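Local coordinates for protein probable M18-family aminopeptidase 1 (Thermotoga maritima, PDB 2GLF) that probably removes amino-terminal residues from peptides as a metal-dependent aminopeptidase of the M18 family, at residues E39-L44 / Y65-G70; A72-R77 / A290-K295; I122-W127 / E182-I187; M24-K29 / R34-E39. One frame throughout, in Å; residues are numbered along the deposited sequence.

Overall arrangement
The dinuclear manganese site, where Asp-249 serves both the set with His-92 and Asp-326 and that with Glu-279 and His-425, is the reference point. Contacts 1, 2 and 4 form one connected block, contact 1 lying away from the metals. Contacts 1 and 4 share Glu-39 and helix 33-45, while contacts 1 and 2 meet through the Ala-66 N to Ala-74 O hydrogen bond between adjacent strands; contact 4 joins contact 2 where Val-37 packs on Ala-72 and Ile-73. Contact 3 stands apart, its centre about 24 Å from that of contact 4, yet the side chain of Ile-122 lies about 10 Å from a manganese ion and that of Thr-36 in contact 4 about 13 Å.

Contact 1: residues E39-L44 / Y65-G70; sequences EIKRIL and YAVNRG
Lys-41 and Leu-44 of helix 39-44 both meet Tyr-65 from the same side of its ring, Lys-41 crossing it at about a right angle and Leu-44 running past it in the opposite direction. Lys-41 is extended as far as CE and bends only at its last torsion (chi4 -61°), bringing NZ to 3.1 Å from Tyr-65 OH in a weak hydrogen bond donated by the ammonium. The aliphatic chain shares the contact: Lys-41 CG comes to 3.9 Å from Tyr-65 CZ, oblique to the ring. Toward the base of the tyrosine side chain, Leu-44 CD1 rests 3.8 Å from Tyr-65 CB, and Leu-44 CB 3.9 Å from Tyr-65 CD2. This is a helix laid against a sheet, as in the α/β core of the zinc exopeptidases; helix 39-44 and strand 65-67 run nearly antiparallel, at 153°. Asp-45 is the stronger polar partner of both tips, bridging to Lys-41 NZ through one carboxylate oxygen and to Tyr-65 OH through the other. A leucine in place of Tyr-65 would probably leave Asp-45 and Lys-41 without their shared hydroxyl and open a gap beside the lysine chain. Along the strand, Val-67 CG2 approaches Lys-41 CD at 4.3 Å, and Leu-44 reaches Ile-73 and Ala-75.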
# COMPACT_ATOMS: atom_id res chain seq x y z
N GLU A 39 -4.89 -34.81 -43.90
CA GLU A 39 -6.01 -35.69 -43.63
C GLU A 39 -7.26 -35.25 -44.40
O GLU A 39 -8.05 -36.09 -44.85
CB GLU A 39 -6.28 -35.71 -42.12
CG GLU A 39 -7.21 -36.82 -41.66
CD GLU A 39 -6.92 -38.14 -42.33
OE1 GLU A 39 -5.75 -38.41 -42.67
OE2 GLU A 39 -7.88 -38.93 -42.50
N ILE A 40 -7.42 -33.95 -44.58
CA ILE A 40 -8.58 -33.41 -45.30
C ILE A 40 -8.42 -33.66 -46.79
O ILE A 40 -9.39 -33.97 -47.49
CB ILE A 40 -8.74 -31.89 -45.03
CG1 ILE A 40 -9.01 -31.66 -43.55
CG2 ILE A 40 -9.91 -31.32 -45.85
CD1 ILE A 40 -9.08 -30.20 -43.16
N LYS A 41 -7.20 -33.53 -47.30
CA LYS A 41 -6.96 -33.76 -48.71
C LYS A 41 -7.26 -35.21 -49.03
O LYS A 41 -7.98 -35.51 -49.97
CB LYS A 41 -5.51 -33.43 -49.08
CG LYS A 41 -5.21 -33.58 -50.57
CD LYS A 41 -3.77 -33.23 -50.91
CE LYS A 41 -3.50 -33.34 -52.41
NZ LYS A 41 -3.72 -34.72 -52.93
N ARG A 42 -6.71 -36.13 -48.23
CA ARG A 42 -6.93 -37.56 -48.41
C ARG A 42 -8.43 -37.84 -48.52
O ARG A 42 -8.87 -38.49 -49.46
CB ARG A 42 -6.35 -38.35 -47.24
CG ARG A 42 -6.91 -39.75 -47.10
CD ARG A 42 -6.46 -40.40 -45.81
NE ARG A 42 -7.48 -41.31 -45.30
CZ ARG A 42 -8.64 -40.91 -44.77
NH1 ARG A 42 -8.92 -39.61 -44.70
NH2 ARG A 42 -9.52 -41.79 -44.33
N ILE A 43 -9.18 -37.36 -47.54
CA ILE A 43 -10.63 -37.54 -47.52
C ILE A 43 -11.22 -36.99 -48.82
O ILE A 43 -12.13 -37.59 -49.40
CB ILE A 43 -11.26 -36.79 -46.33
CG1 ILE A 43 -10.91 -37.51 -45.03
CG2 ILE A 43 -12.77 -36.65 -46.52
CD1 ILE A 43 -11.38 -36.78 -43.79
N LEU A 44 -10.70 -35.85 -49.26
CA LEU A 44 -11.17 -35.22 -50.48
C LEU A 44 -10.71 -35.98 -51.73
O LEU A 44 -11.38 -35.94 -52.76
CB LEU A 44 -10.68 -33.77 -50.55
CG LEU A 44 -11.35 -32.76 -49.62
CD1 LEU A 44 -10.72 -31.38 -49.80
CD2 LEU A 44 -12.85 -32.72 -49.91
N TYR A 65 -10.61 -28.52 -55.10
CA TYR A 65 -10.02 -28.05 -53.87
C TYR A 65 -8.64 -27.49 -54.14
O TYR A 65 -7.93 -27.97 -55.02
CB TYR A 65 -9.93 -29.18 -52.83
CG TYR A 65 -8.94 -30.26 -53.15
CD1 TYR A 65 -7.56 -30.01 -53.14
CD2 TYR A 65 -9.36 -31.56 -53.47
CE1 TYR A 65 -6.63 -31.01 -53.44
CE2 TYR A 65 -8.45 -32.57 -53.76
CZ TYR A 65 -7.09 -32.29 -53.75
OH TYR A 65 -6.18 -33.28 -54.10
N ALA A 66 -8.27 -26.46 -53.40
CA ALA A 66 -6.97 -25.84 -53.56
C ALA A 66 -6.25 -25.88 -52.22
O ALA A 66 -6.82 -25.49 -51.20
CB ALA A 66 -7.12 -24.41 -54.03
N VAL A 67 -5.02 -26.38 -52.22
CA VAL A 67 -4.22 -26.44 -51.01
C VAL A 67 -3.34 -25.20 -51.07
O VAL A 67 -2.66 -24.98 -52.06
CB VAL A 67 -3.31 -27.68 -51.00
CG1 VAL A 67 -2.52 -27.75 -49.70
CG2 VAL A 67 -4.16 -28.93 -51.17
N ASN A 68 -3.36 -24.37 -50.03
CA ASN A 68 -2.53 -23.16 -50.04
C ASN A 68 -1.05 -23.52 -49.97
O ASN A 68 -0.39 -23.61 -51.00
CB ASN A 68 -2.91 -22.23 -48.89
CG ASN A 68 -2.20 -20.89 -48.97
OD1 ASN A 68 -2.66 -19.89 -48.42
ND2 ASN A 68 -1.07 -20.86 -49.66
N ARG A 69 -0.52 -23.71 -48.77
CA ARG A 69 0.89 -24.07 -48.66
C ARG A 69 1.08 -25.25 -47.73
O ARG A 69 2.06 -25.34 -46.99
CB ARG A 69 1.71 -22.87 -48.17
CG ARG A 69 1.94 -21.79 -49.22
CD ARG A 69 2.79 -20.67 -48.65
NE ARG A 69 3.15 -19.63 -49.61
CZ ARG A 69 2.28 -18.84 -50.24
NH1 ARG A 69 0.97 -18.98 -50.03
NH2 ARG A 69 2.72 -17.91 -51.07
N GLY A 70 0.12 -26.18 -47.79
CA GLY A 70 0.19 -27.36 -46.95
C GLY A 70 -0.32 -27.00 -45.57
O GLY A 70 -0.20 -27.79 -44.63

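Contact 2: residues A72-R77 / A290-K295; sequences AIAAFR and ARFYLK
This buried, apolar helix-on-sheet contact sets the ring of Phe-292, in the first turn of helix 292-303, against Ala-72, just before strand 73-77, and Ala-74 within it. The far end of the ring makes the contact. Phe-292 CZ is 4.0 Å from Ala-74 CB, and Phe-292 CE2 is 4.2 Å from Ala-72 CB, the latter methyl lying oblique to the ring. The backbone joins in: Ala-74 N stands at the ring edge, near its plane, 3.9 Å from Phe-292 CZ. With CG turned anti to the backbone N (chi1 167°), the ring extends from the helix toward the strand. Arg-291 occupies the N-cap position, and its guanidinium forms salt bridges with Glu-310 and Asp-314 of a second subunit, so the same helix start faces both the sheet and a neighbouring chain. Farther along, Phe-76 continues the packing on Ala-296, Leu-297 and Ile-300. Strand 73-77 runs between strands 64-67 and 270-275, antiparallel to both; helix 292-303 covers one face of it, while Ile-73 and Ala-75 turn to the other, where Leu-44 of helix 33-45 meets them.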
# COMPACT_ATOMS: atom_id res chain seq x y z
N ALA A 72 -3.30 -24.65 -45.53
CA ALA A 72 -4.64 -24.15 -45.76
C ALA A 72 -5.22 -24.90 -46.94
O ALA A 72 -4.48 -25.35 -47.82
CB ALA A 72 -4.61 -22.66 -46.03
N ILE A 73 -6.53 -25.04 -46.99
CA ILE A 73 -7.13 -25.75 -48.10
C ILE A 73 -8.61 -25.42 -48.26
O ILE A 73 -9.39 -25.51 -47.32
CB ILE A 73 -6.94 -27.27 -47.92
CG1 ILE A 73 -7.45 -28.02 -49.14
CG2 ILE A 73 -7.65 -27.74 -46.65
CD1 ILE A 73 -7.24 -29.52 -49.06
N ALA A 74 -8.97 -25.00 -49.47
CA ALA A 74 -10.34 -24.65 -49.78
C ALA A 74 -10.93 -25.73 -50.69
O ALA A 74 -10.29 -26.15 -51.66
CB ALA A 74 -10.39 -23.29 -50.45
N ALA A 75 -12.13 -26.18 -50.38
CA ALA A 75 -12.78 -27.21 -51.18
C ALA A 75 -14.13 -26.71 -51.66
O ALA A 75 -14.95 -26.27 -50.87
CB ALA A 75 -12.96 -28.48 -50.37
N PHE A 76 -14.36 -26.79 -52.97
CA PHE A 76 -15.63 -26.35 -53.51
C PHE A 76 -16.37 -27.47 -54.23
O PHE A 76 -15.81 -28.54 -54.52
CB PHE A 76 -15.45 -25.20 -54.50
CG PHE A 76 -14.66 -24.05 -53.97
CD1 PHE A 76 -13.30 -23.93 -54.26
CD2 PHE A 76 -15.27 -23.09 -53.16
CE1 PHE A 76 -12.56 -22.87 -53.75
CE2 PHE A 76 -14.53 -22.02 -52.64
CZ PHE A 76 -13.17 -21.91 -52.94
N ARG A 77 -17.64 -27.21 -54.49
CA ARG A 77 -18.51 -28.10 -55.22
C ARG A 77 -19.32 -27.13 -56.07
O ARG A 77 -20.48 -26.84 -55.78
CB ARG A 77 -19.42 -28.91 -54.28
CG ARG A 77 -18.74 -30.11 -53.67
CD ARG A 77 -19.70 -30.96 -52.87
NE ARG A 77 -20.78 -31.49 -53.70
CZ ARG A 77 -21.82 -32.18 -53.23
NH1 ARG A 77 -21.92 -32.43 -51.93
NH2 ARG A 77 -22.76 -32.61 -54.06
N ALA A 290 -5.89 -13.16 -46.85
CA ALA A 290 -4.59 -13.59 -47.37
C ALA A 290 -4.60 -13.78 -48.88
O ALA A 290 -3.71 -14.43 -49.44
CB ALA A 290 -4.16 -14.88 -46.70
N ARG A 291 -5.60 -13.21 -49.54
CA ARG A 291 -5.72 -13.29 -50.99
C ARG A 291 -6.10 -14.68 -51.49
O ARG A 291 -6.92 -14.81 -52.40
CB ARG A 291 -4.42 -12.83 -51.66
CG ARG A 291 -4.59 -12.52 -53.15
CD ARG A 291 -3.32 -11.94 -53.75
NE ARG A 291 -3.53 -11.51 -55.13
CZ ARG A 291 -4.18 -10.41 -55.49
NH1 ARG A 291 -4.69 -9.61 -54.58
NH2 ARG A 291 -4.32 -10.12 -56.78
N PHE A 292 -5.49 -15.70 -50.91
CA PHE A 292 -5.76 -17.09 -51.28
C PHE A 292 -7.25 -17.38 -51.55
O PHE A 292 -7.61 -18.04 -52.54
CB PHE A 292 -5.27 -18.00 -50.15
CG PHE A 292 -5.75 -19.42 -50.26
CD1 PHE A 292 -5.44 -20.19 -51.37
CD2 PHE A 292 -6.50 -19.98 -49.23
CE1 PHE A 292 -5.87 -21.52 -51.45
CE2 PHE A 292 -6.93 -21.30 -49.30
CZ PHE A 292 -6.62 -22.07 -50.42
N TYR A 293 -8.10 -16.89 -50.66
CA TYR A 293 -9.54 -17.07 -50.75
C TYR A 293 -10.13 -16.50 -52.04
O TYR A 293 -10.92 -17.16 -52.71
CB TYR A 293 -10.19 -16.42 -49.53
CG TYR A 293 -11.67 -16.22 -49.61
CD1 TYR A 293 -12.53 -17.26 -49.98
CD2 TYR A 293 -12.24 -14.99 -49.26
CE1 TYR A 293 -13.91 -17.09 -49.99
CE2 TYR A 293 -13.61 -14.81 -49.27
CZ TYR A 293 -14.45 -15.86 -49.62
OH TYR A 293 -15.81 -15.68 -49.58
N LEU A 294 -9.77 -15.27 -52.38
CA LEU A 294 -10.29 -14.66 -53.59
C LEU A 294 -9.56 -15.20 -54.82
O LEU A 294 -10.12 -15.27 -55.91
CB LEU A 294 -10.17 -13.15 -53.52
CG LEU A 294 -11.03 -12.55 -52.41
CD1 LEU A 294 -11.09 -11.04 -52.60
CD2 LEU A 294 -12.45 -13.14 -52.46
N LYS A 295 -8.30 -15.57 -54.63
CA LYS A 295 -7.51 -16.12 -55.72
C LYS A 295 -8.14 -17.45 -56.11
O LYS A 295 -8.07 -17.86 -57.27
CB LYS A 295 -6.06 -16.34 -55.27
CG LYS A 295 -5.23 -17.15 -56.25
CD LYS A 295 -3.78 -17.14 -55.87
CE LYS A 295 -3.04 -18.29 -56.51
NZ LYS A 295 -3.53 -19.60 -55.99

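Contact 3: residues I122-W127 / E182-I187; sequences IKKYHW and ENLMLI
Lys-123 NZ is gripped by three groups, the Tyr-125 hydroxyl of its own loop and, on a third subunit, the carboxylate of Asp-169 and the carbonyl of Leu-164, while the next residue, Lys-124, carries the loop onto Leu-184. The bond from Lys-123 NZ to Tyr-125 OH measures 3.0 Å. Lys-123 CB sits over one face of the tyrosine ring, offset toward its rim, and Tyr-125 OH also bonds to Asp-163 of that third subunit, so these polar ends are tied into an interface.

The contact between the two segments is apolar and converges on one methyl group. Leu-184 CD1 lies 3.8 Å from Lys-124 CG, the two side chains crossing at about a right angle. From another direction Ile-122 reaches toward the leucine tip to tip, with 4.2 Å between Ile-122 CD1 and Leu-184 CD1. The lysine uses only the base of its chain here; it bends at chi3 (-59°) and sends its ammonium to a salt bridge with Asp-396 of a second subunit. Leu-98 of strand 97-108 touches both Ile-122 and Leu-184, extending the apolar patch.

Backbone geometry helps to present the leucine: Leu-184 is the centre of an inverse gamma turn, and its carbonyl accepts a bond from Thr-116 OG1. The arrangement is that of a loop between strands 111-119 and 132-139 packed on the turn leading into strand 185-189, outermost in this chain's antiparallel sheet, at subunit interfaces of a twelve-chain assembly and with the side chain of Ile-122 about 6 Å from that of metal-binding His-425.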
# COMPACT_ATOMS: atom_id res chain seq x y z
N ILE A 122 -2.45 -20.02 -25.20
CA ILE A 122 -2.36 -21.17 -24.29
C ILE A 122 -2.41 -20.58 -22.87
O ILE A 122 -2.09 -19.41 -22.69
CB ILE A 122 -1.01 -21.91 -24.42
CG1 ILE A 122 0.13 -21.00 -23.91
CG2 ILE A 122 -0.76 -22.29 -25.87
CD1 ILE A 122 1.48 -21.67 -23.84
N LYS A 123 -2.80 -21.37 -21.87
CA LYS A 123 -2.81 -20.83 -20.52
C LYS A 123 -1.42 -20.86 -19.92
O LYS A 123 -1.08 -20.02 -19.08
CB LYS A 123 -3.80 -21.55 -19.61
CG LYS A 123 -5.15 -20.84 -19.57
CD LYS A 123 -5.91 -21.16 -18.31
CE LYS A 123 -7.13 -20.28 -18.19
NZ LYS A 123 -7.83 -20.51 -16.92
N LYS A 124 -0.62 -21.84 -20.34
CA LYS A 124 0.77 -21.96 -19.89
C LYS A 124 0.99 -22.93 -18.74
O LYS A 124 1.81 -23.84 -18.86
CB LYS A 124 1.34 -20.58 -19.54
CG LYS A 124 2.82 -20.40 -19.83
CD LYS A 124 3.16 -18.92 -19.94
CE LYS A 124 2.36 -18.26 -21.05
NZ LYS A 124 2.71 -16.83 -21.29
N TYR A 125 0.30 -22.73 -17.63
CA TYR A 125 0.49 -23.67 -16.53
C TYR A 125 -0.09 -25.03 -16.93
O TYR A 125 0.17 -26.03 -16.28
CB TYR A 125 -0.14 -23.16 -15.23
CG TYR A 125 -1.61 -22.82 -15.29
CD1 TYR A 125 -2.02 -21.50 -15.44
CD2 TYR A 125 -2.58 -23.81 -15.18
CE1 TYR A 125 -3.38 -21.17 -15.47
CE2 TYR A 125 -3.94 -23.49 -15.21
CZ TYR A 125 -4.33 -22.17 -15.36
OH TYR A 125 -5.67 -21.84 -15.36
N HIS A 126 -0.87 -25.05 -18.01
CA HIS A 126 -1.46 -26.28 -18.51
C HIS A 126 -0.38 -27.22 -19.05
O HIS A 126 -0.48 -28.44 -18.91
CB HIS A 126 -2.43 -26.02 -19.67
CG HIS A 126 -3.75 -25.45 -19.28
ND1 HIS A 126 -4.46 -25.89 -18.19
CD2 HIS A 126 -4.53 -24.52 -19.88
CE1 HIS A 126 -5.62 -25.26 -18.13
NE2 HIS A 126 -5.68 -24.42 -19.15
N TRP A 127 0.64 -26.63 -19.67
CA TRP A 127 1.72 -27.36 -20.31
C TRP A 127 2.85 -27.90 -19.45
O TRP A 127 3.84 -28.40 -19.98
CB TRP A 127 2.28 -26.50 -21.45
CG TRP A 127 1.20 -26.10 -22.41
CD1 TRP A 127 0.19 -25.20 -22.18
CD2 TRP A 127 0.93 -26.69 -23.69
NE1 TRP A 127 -0.70 -25.21 -23.23
CE2 TRP A 127 -0.27 -26.12 -24.17
CE3 TRP A 127 1.58 -27.65 -24.47
CZ2 TRP A 127 -0.83 -26.48 -25.39
CZ3 TRP A 127 1.02 -28.01 -25.69
CH2 TRP A 127 -0.17 -27.43 -26.14
N GLU A 182 9.65 -18.46 -21.49
CA GLU A 182 11.04 -18.84 -21.65
C GLU A 182 11.42 -20.17 -20.99
O GLU A 182 12.42 -20.79 -21.36
CB GLU A 182 11.96 -17.74 -21.12
CG GLU A 182 12.35 -16.70 -22.14
CD GLU A 182 13.12 -17.29 -23.31
OE1 GLU A 182 14.06 -18.08 -23.07
OE2 GLU A 182 12.80 -16.95 -24.46
N ASN A 183 10.61 -20.60 -20.02
CA ASN A 183 10.89 -21.85 -19.32
C ASN A 183 10.14 -23.06 -19.87
O ASN A 183 10.25 -24.15 -19.33
CB ASN A 183 10.57 -21.72 -17.83
CG ASN A 183 11.49 -20.75 -17.11
OD1 ASN A 183 12.66 -20.61 -17.48
ND2 ASN A 183 10.98 -20.10 -16.08
N LEU A 184 9.35 -22.87 -20.92
CA LEU A 184 8.62 -24.00 -21.50
C LEU A 184 9.58 -24.74 -22.42
O LEU A 184 9.53 -24.59 -23.64
CB LEU A 184 7.39 -23.50 -22.27
CG LEU A 184 6.41 -22.73 -21.37
CD1 LEU A 184 5.31 -22.07 -22.18
CD2 LEU A 184 5.82 -23.70 -20.35
N MSE A 185 10.46 -25.54 -21.83
CA MSE A 185 11.45 -26.29 -22.58
C MSE A 185 11.30 -27.78 -22.30
O MSE A 185 11.27 -28.19 -21.14
CB MSE A 185 12.85 -25.84 -22.18
CG MSE A 185 12.89 -24.41 -21.69
SE MSE A 185 14.68 -23.73 -21.40
CE MSE A 185 15.05 -24.56 -19.69
N LEU A 186 11.21 -28.60 -23.34
CA LEU A 186 11.10 -30.03 -23.11
C LEU A 186 12.49 -30.62 -22.96
O LEU A 186 13.47 -30.10 -23.50
CB LEU A 186 10.36 -30.75 -24.26
CG LEU A 186 9.90 -29.99 -25.50
CD1 LEU A 186 9.28 -30.98 -26.48
CD2 LEU A 186 8.91 -28.91 -25.13
N ILE A 187 12.57 -31.70 -22.19
CA ILE A 187 13.84 -32.37 -21.97
C ILE A 187 14.22 -33.18 -23.21
O ILE A 187 13.48 -34.07 -23.63
CB ILE A 187 13.75 -33.30 -20.74
CG1 ILE A 187 13.38 -32.47 -19.51
CG2 ILE A 187 15.08 -34.00 -20.52
CD1 ILE A 187 13.29 -33.25 -18.22

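Contact 4: residues M24-K29 / R34-E39; sequences MEFMSK and RMTVKE
Helix segments 24-29 and 34-39 approach to 9.8 Å between axes, with 134° between their directions, so the chain turns sharply and the second helix splays away from the first. Their backbones come together at Lys-29 and Met-35, a selenomethionine: one water donates to both Lys-29 O and Met-35 O, at 2.9 Å each, while Met-35 CB packs 3.5 Å from Lys-29 O.

Farther into the angle Glu-39 packs by its methylene and pairs by its carboxylate. Its CG is anti to the backbone N (chi1 -167°), and its side chain and that of Phe-26 slide past each other in opposite directions, with Glu-39 CG 3.3 Å from Phe-26 CD1. The chain then bends at chi2 (42°) to offer OE1 to Lys-29 NZ at 3.1 Å, in a salt bridge that meets the carboxylate from above its plane. Arg-42 takes OE2 in a further salt bridge, and Lys-38 adds a long ion pair to OE1. Replacing Glu-39 by an alanine is likely to leave the ammonium of Lys-29 and the guanidinium of Arg-42 without their common counter-charge. Thr-36 crosses Phe-26 at about a right angle, its CG2 methyl 3.6 Å from Phe-26 CZ, while its hydroxyl bonds to Thr-32 O.

Beyond the pair, Phe-26 stacks on Tyr-255 of helix 248-263 and touches Ile-40 and Ile-43, wedging three helices together; Met-35 and Arg-34 lean on strand 132-139.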
# COMPACT_ATOMS: atom_id res chain seq x y z
N MSE A 24 -13.57 -38.72 -33.84
CA MSE A 24 -12.39 -39.02 -33.03
C MSE A 24 -11.23 -39.62 -33.82
O MSE A 24 -10.07 -39.36 -33.51
CB MSE A 24 -12.78 -39.93 -31.86
CG MSE A 24 -13.69 -39.23 -30.86
SE MSE A 24 -14.03 -40.21 -29.22
CE MSE A 24 -15.82 -40.87 -29.63
N GLU A 25 -11.53 -40.43 -34.85
CA GLU A 25 -10.46 -41.01 -35.67
C GLU A 25 -9.71 -39.86 -36.34
O GLU A 25 -8.49 -39.76 -36.25
CB GLU A 25 -11.05 -41.94 -36.73
CG GLU A 25 -11.64 -43.22 -36.18
CD GLU A 25 -10.60 -44.12 -35.53
OE1 GLU A 25 -10.99 -45.15 -34.94
OE2 GLU A 25 -9.40 -43.80 -35.62
N PHE A 26 -10.46 -39.00 -37.02
CA PHE A 26 -9.90 -37.84 -37.70
C PHE A 26 -9.04 -37.05 -36.71
O PHE A 26 -7.91 -36.67 -37.01
CB PHE A 26 -11.04 -36.95 -38.20
CG PHE A 26 -10.58 -35.70 -38.89
CD1 PHE A 26 -9.90 -35.76 -40.10
CD2 PHE A 26 -10.85 -34.45 -38.34
CE1 PHE A 26 -9.50 -34.60 -40.76
CE2 PHE A 26 -10.46 -33.28 -38.98
CZ PHE A 26 -9.78 -33.35 -40.20
N MSE A 27 -9.60 -36.82 -35.52
CA MSE A 27 -8.93 -36.05 -34.48
C MSE A 27 -7.60 -36.63 -34.01
O MSE A 27 -6.68 -35.89 -33.66
CB MSE A 27 -9.87 -35.89 -33.29
CG MSE A 27 -9.91 -34.48 -32.71
SE MSE A 27 -10.14 -33.08 -34.05
CE MSE A 27 -11.33 -34.01 -35.25
N SER A 28 -7.49 -37.95 -34.00
CA SER A 28 -6.24 -38.58 -33.58
C SER A 28 -5.17 -38.38 -34.65
O SER A 28 -4.00 -38.66 -34.40
CB SER A 28 -6.43 -40.08 -33.35
OG SER A 28 -6.34 -40.79 -34.57
N LYS A 29 -5.56 -37.92 -35.82
CA LYS A 29 -4.61 -37.72 -36.90
C LYS A 29 -4.33 -36.24 -37.21
O LYS A 29 -3.35 -35.91 -37.86
CB LYS A 29 -5.11 -38.43 -38.17
CG LYS A 29 -5.43 -39.91 -37.97
CD LYS A 29 -5.95 -40.57 -39.24
CE LYS A 29 -4.86 -40.68 -40.30
NZ LYS A 29 -5.36 -41.25 -41.59
N ARG A 34 -0.66 -28.74 -40.57
CA ARG A 34 -0.10 -29.43 -41.73
C ARG A 34 -0.68 -30.84 -41.78
O ARG A 34 -0.89 -31.40 -42.85
CB ARG A 34 1.43 -29.50 -41.64
CG ARG A 34 2.08 -28.15 -41.43
CD ARG A 34 3.58 -28.28 -41.20
NE ARG A 34 4.30 -28.34 -42.46
CZ ARG A 34 4.98 -27.33 -42.98
NH1 ARG A 34 5.04 -26.17 -42.33
NH2 ARG A 34 5.58 -27.47 -44.15
N MSE A 35 -0.97 -31.40 -40.61
CA MSE A 35 -1.53 -32.74 -40.52
C MSE A 35 -3.00 -32.76 -40.88
O MSE A 35 -3.47 -33.68 -41.56
CB MSE A 35 -1.34 -33.30 -39.10
CG MSE A 35 -0.22 -34.31 -38.97
SE MSE A 35 0.25 -34.67 -37.12
CE MSE A 35 1.70 -33.41 -37.01
N THR A 36 -3.74 -31.75 -40.43
CA THR A 36 -5.17 -31.69 -40.72
C THR A 36 -5.36 -31.55 -42.22
O THR A 36 -6.19 -32.23 -42.80
CB THR A 36 -5.85 -30.51 -40.01
OG1 THR A 36 -5.40 -30.46 -38.64
CG2 THR A 36 -7.36 -30.68 -40.02
N VAL A 37 -4.57 -30.68 -42.85
CA VAL A 37 -4.68 -30.50 -44.29
C VAL A 37 -4.48 -31.85 -44.97
O VAL A 37 -5.31 -32.26 -45.79
CB VAL A 37 -3.65 -29.48 -44.82
CG1 VAL A 37 -3.50 -29.62 -46.34
CG2 VAL A 37 -4.10 -28.06 -44.48
N LYS A 38 -3.40 -32.54 -44.63
CA LYS A 38 -3.10 -33.85 -45.22
C LYS A 38 -4.28 -34.80 -45.08
O LYS A 38 -4.63 -35.52 -46.02
CB LYS A 38 -1.88 -34.48 -44.54
CG LYS A 38 -1.67 -35.93 -44.93
CD LYS A 38 -0.69 -36.64 -44.03
CE LYS A 38 -0.77 -38.15 -44.22
NZ LYS A 38 -2.15 -38.67 -43.97
N GLU A 39 -4.89 -34.81 -43.90
CA GLU A 39 -6.01 -35.69 -43.63
C GLU A 39 -7.26 -35.25 -44.40
O GLU A 39 -8.05 -36.09 -44.85
CB GLU A 39 -6.28 -35.71 -42.12
CG GLU A 39 -7.21 -36.82 -41.66
CD GLU A 39 -6.92 -38.14 -42.33
OE1 GLU A 39 -5.75 -38.41 -42.67
OE2 GLU A 39 -7.88 -38.93 -42.50
O HOH W 1 -2.50 -36.28 -40.66